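Local coordinates for protein HTPA Reductase (Selaginella moellendorffii, PDB 5U5N) that probably catalyses the NAD(P)H-dependent reduction of (4S)-4-hydroxy-tetrahydrodipicolinate to tetrahydrodipicolinate in the diaminopimelate route to lysine, at residues A5-N10 with A27-V32; M143-P148 with L180-L185; S152-Q157 with Y220-P225; V158-Q163 with A216-K221. All blocks are in the same frame, centred on the assembly; numbering follows the deposited sequence.

Overall arrangement
Contact 1 stands apart: it lies in the dinucleotide-binding part of the chain, its centre about 33 to 46 Å from the centres of the others and on the opposite side of the chain's centre from the other three. Contacts 1 and 4 are buried, contacts 2 and 3 partly buried. Contacts 3 and 4 are successive lengths of one antiparallel strand pair and share Y220 and K221. Contact 4 carries ionisable and polar side chains, whereas contact 3 ends in a tyrosine, serine and proline cluster. Contact 2 joins the ends of two helices and reaches contact 3 through L180 and L185. It has no hydrogen bonds across it, unlike the backbone-bonded contacts 1, 3 and 4.

Contact 1 (A5-N10 with A27-V32); sequences APVMVN and AGLRLV
P6 brings its CB against R30 CB and V32 CG2, with P6 CB 3.9 Å from V32 CG2 and at a similar distance from R30 CB. The next residue makes the backbone joint: V7 N donates to R30 O at 2.8 Å, almost in line with the carbonyl (171°), and V32 N returns a bond to V7 O at 2.9 Å. Two waters lengthen this bridge, one from R30 N to A5 O, the latter bond weak, and one joining V9 N to V32 O. Beyond the backbone, L31 swings back toward the strand because its CG stands anti to the backbone N (chi1 -179°), bringing L31 CD1 to 3.9 Å from V9 CG2. These two side chains cross at about a right angle, and both rest on A21 of helix 15-27. Branched and aliphatic residues suit this buried seam, while the arginine keeps its charged end outside. G28, with positive phi, closes helix 15-27 in a Schellman motif. The M8 side chain is about 8 Å from the bound NAD; strand 7-10, helix 15-27 and the chain returning toward strand 34-37 are consistent with the first beta-alpha-beta unit of a Rossmann-type domain.

Contact 2 (M143-P148 with L180-L185); sequences MAKQFP and LRKLGL
K182 comes first to the neighbouring helix end, its CB 4.0 Å from A144 CB. From there the extended chain slants across that of K145, and K182 NZ stops 3.4 Å from K145 CE. The two ammonium groups come within 4.4 Å of each other at the solvent-facing edge; K145 has a long, weak ion pair with E141 that probably eases this. The carbonyl of K182 receives a CA-H...O contact from P148 CA, at the point where the two chains leave their helices.

L183 follows and does most of the apolar work. Its CG packs 3.9 Å from A144 CB, a methyl small enough to let the leucine in. One branch, L183 CD2, wedges between M143 SD, at 3.5 Å, and the backbone of F147, while L183 CD1 meets M143 CE at 3.7 Å. M143 can offer both atoms because its chain bends at chi2 (-91°), folding sulfur and methyl back across the leucine. M143 and F147 also pack on the second subunit, against A139 and L273 of that chain.

G184 then ends helix 171-182 in a Schellman motif, its phi of 98° being one that a side chain would crowd. With no hydrogen bond between the segments, the join depends on buried leucine, methionine and alanine, while the lysines, whose mutual repulsion probably costs some stability, stay at the solvent edge.

Contact 3 (S152-Q157 with Y220-P225); sequences SGYTLQ and YKIISP
Y154 spreads its ring over the chain turn at S224: S224 CA sits 3.5 Å from the ring centroid, only 8° from the normal, a CH-pi contact over one face. With CG anti to the carbonyl carbon (chi1 -81°), the tyrosine is placed for this overlap. The ring is flanked obliquely by I222 CG2 and P225 CD. A leucine in its place would probably lose the flat cover over S224 and leave the edge of this turn less tightly packed.

Past the tyrosine the strands run antiparallel, and every main-chain N-H and C=O of T155 and Q157 has a partner across the gap. T155 N donates to I223 O at 2.7 Å, and I223 N returns the bond to T155 O. The second hydrogen-bonded pair follows the same plan: Q157 N reaches K221 O, and K221 N reaches Q157 O at 2.8 Å. The amide end of Q157 leans over its neighbours, NE2 lying 3.4 Å from I223 CD1 and also against K221 CB. L156 and I222 form the non-hydrogen-bonded pair, adding a CA-H...O contact from I222 CA to T155 O. I222 turns its own backbone to F231 instead.

The hydroxyl of S224 is occupied by D226 OD1 and V229 N, so serine here fixes the turn leading into strand 229-238. G153 O lies 3.3 Å from P225 CG. At the positive phi of G153 a CB would crowd the carbonyl O of S152; it would also sit tight against P225 CG.

L156 and I222 face helix 171-182 through L180, with F151 and L185 beside them, whereas K221 and I223 lie on the other face, next to F230 of strand 229-238.

Contact 4 (V158-Q163 with A216-K221); sequences VTESHQ and AFHTYK
Strands 158-162 and 216-221 run antiparallel, their axes 4.6 Å apart and their directions 174° from each other. Two hydrogen-bonded pairs hold them: T159 with T219, where T219 N reaches T159 O at 2.7 Å, and S161 with F217, where S161 N reaches F217 O at the same length. The non-hydrogen-bonded pairs, V158 with Y220 and E160 with H218, alternate with them.

Side chains therefore divide between two faces. On one, T159 and T219 stand side by side, as do S161 and F217; beta-branched threonines suit extended strands. On the other, V158 CG1 rests against Y220 CD2 at 3.8 Å, with helix 171-182 above both.

Next to them lies a polar group. E160 has CG between the backbone N and the carbonyl carbon (chi1 64°) and bends again at chi2 (107°), and together these turn its carboxylate so that OE1 accepts H162 ND1 at 2.9 Å from above the carboxylate plane. R196 makes a salt bridge to the same oxygen, and S170 N binds OE2. The H162 ring also lies over A216 CA, a CH-pi contact, and its CE1 comes 3.6 Å from H218 NE2. A leucine in place of H162 would probably cost E160 OE1 one of its two donors and remove the ring from beside A216 and H218.

The A216 side chain is about 10 Å from the bound NAD. The chemistry is that of a buried carboxylate with both oxygens met, by H162, R196 and S170 N, beside an imidazole, H218, that is held by S170 OG and stacked on H235.

Contact 1 (A5-N10 with A27-V32)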
# COMPACT_ATOMS: atom_id res chain seq x y z
N ALA A 5 18.51 12.69 -22.85
CA ALA A 5 18.79 12.18 -24.20
C ALA A 5 17.57 12.32 -25.12
O ALA A 5 16.43 12.20 -24.68
CB ALA A 5 19.19 10.72 -24.09
N PRO A 6 17.80 12.55 -26.42
CA PRO A 6 16.69 12.46 -27.37
C PRO A 6 16.20 11.02 -27.54
O PRO A 6 16.94 10.09 -27.28
CB PRO A 6 17.32 12.99 -28.66
CG PRO A 6 18.74 12.58 -28.57
CD PRO A 6 19.09 12.72 -27.12
N VAL A 7 14.95 10.84 -27.92
CA VAL A 7 14.38 9.50 -28.03
C VAL A 7 13.90 9.19 -29.45
O VAL A 7 13.30 10.03 -30.11
CB VAL A 7 13.22 9.22 -27.04
CG1 VAL A 7 13.74 9.25 -25.64
CG2 VAL A 7 12.06 10.18 -27.17
N MET A 8 14.14 7.94 -29.87
CA MET A 8 13.62 7.42 -31.13
C MET A 8 12.60 6.40 -30.72
O MET A 8 12.92 5.43 -30.05
CB MET A 8 14.74 6.78 -31.95
CG MET A 8 14.32 6.14 -33.28
SD MET A 8 15.71 5.23 -33.98
CE MET A 8 15.18 4.98 -35.69
N VAL A 9 11.35 6.62 -31.13
CA VAL A 9 10.27 5.69 -30.84
C VAL A 9 9.99 4.82 -32.05
O VAL A 9 9.52 5.34 -33.06
CB VAL A 9 8.98 6.43 -30.42
CG1 VAL A 9 7.88 5.46 -30.10
CG2 VAL A 9 9.26 7.37 -29.25
N ASN A 10 10.28 3.52 -31.92
CA ASN A 10 9.94 2.48 -32.89
C ASN A 10 8.83 1.65 -32.28
O ASN A 10 9.07 0.96 -31.29
CB ASN A 10 11.17 1.61 -33.17
CG ASN A 10 12.35 2.45 -33.60
OD1 ASN A 10 12.18 3.49 -34.23
ND2 ASN A 10 13.55 2.01 -33.32
N ALA A 27 5.82 16.41 -22.93
CA ALA A 27 6.70 16.52 -21.76
C ALA A 27 7.97 17.33 -21.98
O ALA A 27 8.63 17.70 -21.02
CB ALA A 27 7.11 15.11 -21.30
N GLY A 28 8.35 17.57 -23.24
CA GLY A 28 9.57 18.31 -23.56
C GLY A 28 10.81 17.46 -23.79
O GLY A 28 11.92 17.96 -23.74
N LEU A 29 10.65 16.16 -24.04
CA LEU A 29 11.75 15.40 -24.60
C LEU A 29 11.88 15.71 -26.06
O LEU A 29 10.92 16.03 -26.71
CB LEU A 29 11.53 13.90 -24.43
CG LEU A 29 11.75 13.46 -22.99
CD1 LEU A 29 11.46 11.97 -22.89
CD2 LEU A 29 13.19 13.76 -22.57
N ARG A 30 13.10 15.63 -26.56
CA ARG A 30 13.39 15.74 -27.98
C ARG A 30 13.13 14.39 -28.72
O ARG A 30 13.80 13.39 -28.46
CB ARG A 30 14.83 16.13 -28.13
CG ARG A 30 15.19 16.44 -29.54
CD ARG A 30 16.55 17.00 -29.50
NE ARG A 30 16.81 17.80 -30.68
CZ ARG A 30 17.97 18.35 -30.92
NH1 ARG A 30 18.99 18.19 -30.06
NH2 ARG A 30 18.12 19.07 -32.00
N LEU A 31 12.16 14.39 -29.63
CA LEU A 31 11.81 13.26 -30.46
C LEU A 31 12.62 13.30 -31.76
O LEU A 31 12.48 14.22 -32.58
CB LEU A 31 10.30 13.29 -30.80
CG LEU A 31 9.74 12.16 -31.65
CD1 LEU A 31 9.75 10.85 -30.90
CD2 LEU A 31 8.35 12.45 -32.15
N VAL A 32 13.43 12.26 -31.96
CA VAL A 32 14.22 12.09 -33.18
C VAL A 32 13.22 11.91 -34.32
O VAL A 32 12.33 11.08 -34.21
CB VAL A 32 15.17 10.88 -33.02
CG1 VAL A 32 15.85 10.56 -34.34
CG2 VAL A 32 16.21 11.16 -31.96
O HOH W 1 15.41 14.79 -24.73
O HOH W 2 11.23 8.66 -33.25

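Contact 2 (M143-P148 with L180-L185)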
# COMPACT_ATOMS: atom_id res chain seq x y z
N MET A 143 5.20 -5.52 2.02
CA MET A 143 4.28 -5.58 3.17
C MET A 143 3.97 -7.04 3.55
O MET A 143 4.06 -7.42 4.70
CB MET A 143 2.99 -4.81 2.85
CG MET A 143 2.13 -4.54 4.06
SD MET A 143 0.92 -5.83 4.37
CE MET A 143 -0.36 -5.19 3.26
N ALA A 144 3.63 -7.84 2.54
CA ALA A 144 3.28 -9.24 2.70
C ALA A 144 4.39 -10.07 3.32
O ALA A 144 4.10 -10.90 4.22
CB ALA A 144 2.91 -9.82 1.39
N LYS A 145 5.64 -9.84 2.90
CA LYS A 145 6.77 -10.56 3.48
C LYS A 145 7.14 -10.13 4.92
O LYS A 145 7.45 -10.95 5.76
CB LYS A 145 7.97 -10.47 2.56
CG LYS A 145 7.78 -11.39 1.38
CD LYS A 145 8.96 -11.32 0.43
CE LYS A 145 8.70 -12.26 -0.73
NZ LYS A 145 9.35 -11.88 -2.02
N GLN A 146 7.11 -8.82 5.17
CA GLN A 146 7.25 -8.26 6.49
C GLN A 146 6.20 -8.72 7.51
O GLN A 146 6.57 -8.92 8.64
CB GLN A 146 7.19 -6.73 6.45
CG GLN A 146 7.87 -6.12 7.65
CD GLN A 146 7.85 -4.61 7.58
OE1 GLN A 146 7.64 -4.01 6.52
NE2 GLN A 146 8.05 -3.98 8.75
N PHE A 147 4.94 -8.88 7.10
CA PHE A 147 3.83 -9.13 8.04
C PHE A 147 3.06 -10.43 7.72
O PHE A 147 1.87 -10.39 7.43
CB PHE A 147 2.87 -7.95 8.08
CG PHE A 147 3.53 -6.61 8.33
CD1 PHE A 147 4.56 -6.44 9.27
CD2 PHE A 147 3.06 -5.49 7.69
CE1 PHE A 147 5.12 -5.20 9.50
CE2 PHE A 147 3.62 -4.23 7.91
CZ PHE A 147 4.67 -4.09 8.81
N PRO A 148 3.75 -11.59 7.79
CA PRO A 148 3.15 -12.87 7.44
C PRO A 148 1.88 -13.18 8.25
O PRO A 148 1.86 -12.94 9.48
CB PRO A 148 4.23 -13.89 7.82
CG PRO A 148 5.00 -13.19 8.92
CD PRO A 148 5.06 -11.77 8.43
N LEU A 180 -1.18 -11.41 -1.18
CA LEU A 180 -2.32 -11.58 -0.29
C LEU A 180 -2.36 -12.95 0.39
O LEU A 180 -2.79 -13.05 1.55
CB LEU A 180 -3.62 -11.27 -1.01
CG LEU A 180 -3.80 -9.78 -1.36
CD1 LEU A 180 -4.95 -9.56 -2.35
CD2 LEU A 180 -4.02 -8.95 -0.07
N ARG A 181 -1.84 -13.99 -0.30
CA ARG A 181 -1.65 -15.31 0.29
C ARG A 181 -0.61 -15.31 1.39
O ARG A 181 -0.78 -16.03 2.38
CB ARG A 181 -1.24 -16.36 -0.75
CG ARG A 181 -2.37 -16.74 -1.67
CD ARG A 181 -2.12 -18.04 -2.43
NE ARG A 181 -3.10 -18.08 -3.52
CZ ARG A 181 -2.85 -17.80 -4.79
NH1 ARG A 181 -1.61 -17.50 -5.21
NH2 ARG A 181 -3.87 -17.85 -5.65
N LYS A 182 0.47 -14.56 1.24
CA LYS A 182 1.46 -14.47 2.29
C LYS A 182 0.91 -13.74 3.53
O LYS A 182 1.41 -13.94 4.61
CB LYS A 182 2.72 -13.79 1.79
CG LYS A 182 3.41 -14.60 0.74
CD LYS A 182 4.86 -14.18 0.57
CE LYS A 182 5.47 -14.93 -0.62
NZ LYS A 182 6.94 -15.17 -0.49
N LEU A 183 -0.10 -12.90 3.32
CA LEU A 183 -0.81 -12.22 4.40
C LEU A 183 -1.90 -13.10 5.05
O LEU A 183 -2.61 -12.66 6.00
CB LEU A 183 -1.39 -10.90 3.87
CG LEU A 183 -0.34 -9.82 3.56
CD1 LEU A 183 -0.93 -8.75 2.63
CD2 LEU A 183 0.20 -9.20 4.83
N GLY A 184 -2.00 -14.35 4.57
CA GLY A 184 -2.81 -15.38 5.19
C GLY A 184 -4.16 -15.56 4.54
O GLY A 184 -5.01 -16.25 5.10
N LEU A 185 -4.39 -14.96 3.36
CA LEU A 185 -5.63 -15.18 2.62
C LEU A 185 -5.51 -16.49 1.81
O LEU A 185 -4.44 -16.86 1.35
CB LEU A 185 -5.97 -13.96 1.78
CG LEU A 185 -6.29 -12.78 2.76
CD1 LEU A 185 -5.59 -11.48 2.45
CD2 LEU A 185 -7.79 -12.58 2.92

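Contact 3 (S152-Q157 with Y220-P225)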
# COMPACT_ATOMS: atom_id res chain seq x y z
N SER A 152 -4.77 -13.24 8.45
CA SER A 152 -5.17 -14.63 8.66
C SER A 152 -6.61 -14.67 9.19
O SER A 152 -6.96 -13.94 10.10
CB SER A 152 -4.25 -15.27 9.69
OG SER A 152 -4.41 -16.64 9.74
N GLY A 153 -7.47 -15.47 8.55
CA GLY A 153 -8.90 -15.54 8.91
C GLY A 153 -9.81 -14.68 8.04
O GLY A 153 -11.01 -14.94 7.97
N TYR A 154 -9.26 -13.65 7.40
CA TYR A 154 -10.06 -12.73 6.57
C TYR A 154 -10.47 -13.43 5.29
O TYR A 154 -9.87 -14.43 4.93
CB TYR A 154 -9.28 -11.45 6.24
CG TYR A 154 -9.27 -10.41 7.34
CD1 TYR A 154 -8.91 -10.74 8.66
CD2 TYR A 154 -9.63 -9.08 7.08
CE1 TYR A 154 -8.92 -9.76 9.68
CE2 TYR A 154 -9.64 -8.12 8.08
CZ TYR A 154 -9.28 -8.46 9.38
OH TYR A 154 -9.29 -7.49 10.38
N THR A 155 -11.51 -12.90 4.65
CA THR A 155 -11.97 -13.36 3.36
C THR A 155 -11.49 -12.39 2.28
O THR A 155 -11.50 -11.17 2.49
CB THR A 155 -13.51 -13.44 3.32
OG1 THR A 155 -13.92 -14.50 4.16
CG2 THR A 155 -14.03 -13.80 1.91
N LEU A 156 -11.12 -12.94 1.12
CA LEU A 156 -10.70 -12.17 -0.04
C LEU A 156 -11.65 -12.38 -1.22
O LEU A 156 -11.97 -13.53 -1.59
CB LEU A 156 -9.29 -12.58 -0.48
CG LEU A 156 -8.70 -11.92 -1.73
CD1 LEU A 156 -8.61 -10.40 -1.57
CD2 LEU A 156 -7.34 -12.51 -2.04
N GLN A 157 -12.07 -11.27 -1.83
CA GLN A 157 -12.68 -11.29 -3.16
C GLN A 157 -11.84 -10.40 -4.05
O GLN A 157 -11.37 -9.33 -3.62
CB GLN A 157 -14.08 -10.72 -3.15
CG GLN A 157 -15.07 -11.44 -2.27
CD GLN A 157 -16.15 -10.50 -1.79
OE1 GLN A 157 -17.29 -10.58 -2.22
NE2 GLN A 157 -15.78 -9.54 -0.94
N TYR A 220 -9.78 -5.33 -5.04
CA TYR A 220 -9.47 -6.35 -4.05
C TYR A 220 -10.22 -5.98 -2.76
O TYR A 220 -10.07 -4.85 -2.25
CB TYR A 220 -7.96 -6.38 -3.77
CG TYR A 220 -7.08 -6.39 -5.00
CD1 TYR A 220 -6.76 -5.22 -5.67
CD2 TYR A 220 -6.57 -7.59 -5.50
CE1 TYR A 220 -5.95 -5.24 -6.81
CE2 TYR A 220 -5.77 -7.62 -6.65
CZ TYR A 220 -5.47 -6.44 -7.28
OH TYR A 220 -4.69 -6.47 -8.39
N LYS A 221 -11.06 -6.90 -2.27
CA LYS A 221 -11.78 -6.67 -1.02
C LYS A 221 -11.39 -7.71 0.01
O LYS A 221 -11.39 -8.90 -0.29
CB LYS A 221 -13.28 -6.73 -1.20
CG LYS A 221 -13.78 -6.06 -2.44
CD LYS A 221 -15.30 -6.07 -2.42
CE LYS A 221 -15.91 -5.56 -3.72
NZ LYS A 221 -17.19 -4.83 -3.38
N ILE A 222 -11.10 -7.25 1.21
CA ILE A 222 -10.61 -8.08 2.30
C ILE A 222 -11.49 -7.80 3.53
O ILE A 222 -11.54 -6.66 4.01
CB ILE A 222 -9.13 -7.78 2.62
CG1 ILE A 222 -8.28 -7.61 1.35
CG2 ILE A 222 -8.54 -8.91 3.43
CD1 ILE A 222 -6.83 -7.22 1.64
N ILE A 223 -12.18 -8.84 4.02
CA ILE A 223 -13.19 -8.71 5.05
C ILE A 223 -12.89 -9.64 6.24
O ILE A 223 -12.56 -10.80 6.04
CB ILE A 223 -14.59 -9.04 4.49
CG1 ILE A 223 -14.93 -8.15 3.30
CG2 ILE A 223 -15.68 -8.85 5.57
CD1 ILE A 223 -15.98 -8.78 2.38
N SER A 224 -13.02 -9.12 7.46
CA SER A 224 -12.76 -9.91 8.68
C SER A 224 -13.79 -11.03 8.89
O SER A 224 -14.90 -10.93 8.37
CB SER A 224 -12.79 -9.00 9.90
OG SER A 224 -14.07 -8.40 10.01
N PRO A 225 -13.44 -12.08 9.68
CA PRO A 225 -14.38 -13.17 9.98
C PRO A 225 -15.73 -12.72 10.48
O PRO A 225 -16.73 -13.34 10.16
CB PRO A 225 -13.68 -13.93 11.11
CG PRO A 225 -12.25 -13.77 10.80
CD PRO A 225 -12.11 -12.38 10.24

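Contact 4 (V158-Q163 with A216-K221)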
# COMPACT_ATOMS: atom_id res chain seq x y z
N VAL A 158 -11.68 -10.81 -5.29
CA VAL A 158 -10.93 -10.06 -6.28
C VAL A 158 -11.78 -10.00 -7.53
O VAL A 158 -12.29 -11.00 -8.00
CB VAL A 158 -9.58 -10.70 -6.60
CG1 VAL A 158 -8.83 -9.85 -7.59
CG2 VAL A 158 -8.76 -10.89 -5.33
N THR A 159 -11.99 -8.77 -7.99
CA THR A 159 -12.74 -8.50 -9.20
C THR A 159 -11.83 -7.69 -10.12
O THR A 159 -11.01 -6.86 -9.67
CB THR A 159 -14.03 -7.73 -8.87
OG1 THR A 159 -14.80 -8.43 -7.90
CG2 THR A 159 -14.92 -7.61 -10.10
N GLU A 160 -11.94 -7.96 -11.42
CA GLU A 160 -11.22 -7.19 -12.41
C GLU A 160 -11.88 -7.18 -13.77
O GLU A 160 -12.55 -8.13 -14.16
CB GLU A 160 -9.75 -7.68 -12.55
CG GLU A 160 -9.55 -9.13 -13.06
CD GLU A 160 -9.02 -9.20 -14.51
OE1 GLU A 160 -9.80 -8.92 -15.46
OE2 GLU A 160 -7.82 -9.51 -14.71
N SER A 161 -11.69 -6.07 -14.46
CA SER A 161 -12.28 -5.81 -15.73
C SER A 161 -11.20 -5.42 -16.75
O SER A 161 -10.29 -4.66 -16.47
CB SER A 161 -13.32 -4.72 -15.61
OG SER A 161 -13.89 -4.45 -16.87
N HIS A 162 -11.34 -5.99 -17.94
CA HIS A 162 -10.44 -5.80 -19.10
C HIS A 162 -11.35 -5.97 -20.31
O HIS A 162 -12.46 -6.51 -20.17
CB HIS A 162 -9.36 -6.87 -19.15
CG HIS A 162 -8.19 -6.61 -18.25
ND1 HIS A 162 -8.17 -6.98 -16.93
CD2 HIS A 162 -7.00 -6.02 -18.49
CE1 HIS A 162 -7.01 -6.63 -16.39
NE2 HIS A 162 -6.28 -6.04 -17.32
N GLN A 163 -10.87 -5.54 -21.48
CA GLN A 163 -11.59 -5.80 -22.74
C GLN A 163 -11.95 -7.30 -22.81
O GLN A 163 -11.18 -8.19 -22.35
CB GLN A 163 -10.76 -5.39 -23.98
N ALA A 216 -8.01 -1.50 -17.68
CA ALA A 216 -7.61 -2.50 -16.69
C ALA A 216 -7.98 -2.04 -15.27
O ALA A 216 -7.26 -1.25 -14.62
CB ALA A 216 -6.14 -2.83 -16.81
N PHE A 217 -9.15 -2.50 -14.83
CA PHE A 217 -9.73 -2.13 -13.54
C PHE A 217 -9.63 -3.35 -12.66
O PHE A 217 -10.07 -4.45 -13.06
CB PHE A 217 -11.20 -1.73 -13.70
CG PHE A 217 -11.43 -0.30 -14.18
CD1 PHE A 217 -10.63 0.29 -15.20
CD2 PHE A 217 -12.50 0.45 -13.69
CE1 PHE A 217 -10.87 1.58 -15.65
CE2 PHE A 217 -12.74 1.74 -14.14
CZ PHE A 217 -11.92 2.30 -15.12
N HIS A 218 -9.03 -3.17 -11.48
CA HIS A 218 -8.92 -4.19 -10.45
C HIS A 218 -9.49 -3.69 -9.09
O HIS A 218 -9.32 -2.52 -8.74
CB HIS A 218 -7.45 -4.52 -10.21
CG HIS A 218 -6.70 -4.92 -11.45
ND1 HIS A 218 -6.26 -4.00 -12.37
CD2 HIS A 218 -6.31 -6.13 -11.91
CE1 HIS A 218 -5.63 -4.63 -13.35
NE2 HIS A 218 -5.65 -5.92 -13.09
N THR A 219 -10.17 -4.58 -8.39
CA THR A 219 -10.74 -4.36 -7.06
C THR A 219 -10.41 -5.57 -6.19
O THR A 219 -10.73 -6.72 -6.56
CB THR A 219 -12.28 -4.23 -7.12
OG1 THR A 219 -12.64 -3.11 -7.93
CG2 THR A 219 -12.87 -4.01 -5.72
N TYR A 220 -9.78 -5.33 -5.04
CA TYR A 220 -9.47 -6.35 -4.05
C TYR A 220 -10.22 -5.98 -2.76
O TYR A 220 -10.07 -4.85 -2.25
CB TYR A 220 -7.96 -6.38 -3.77
CG TYR A 220 -7.08 -6.39 -5.00
CD1 TYR A 220 -6.76 -5.22 -5.67
CD2 TYR A 220 -6.57 -7.59 -5.50
CE1 TYR A 220 -5.95 -5.24 -6.81
CE2 TYR A 220 -5.77 -7.62 -6.65
CZ TYR A 220 -5.47 -6.44 -7.28
OH TYR A 220 -4.69 -6.47 -8.39
N LYS A 221 -11.06 -6.90 -2.27
CA LYS A 221 -11.78 -6.67 -1.02
C LYS A 221 -11.39 -7.71 0.01
O LYS A 221 -11.39 -8.90 -0.29
CB LYS A 221 -13.28 -6.73 -1.20
CG LYS A 221 -13.78 -6.06 -2.44
CD LYS A 221 -15.30 -6.07 -2.42
CE LYS A 221 -15.91 -5.56 -3.72
NZ LYS A 221 -17.19 -4.83 -3.38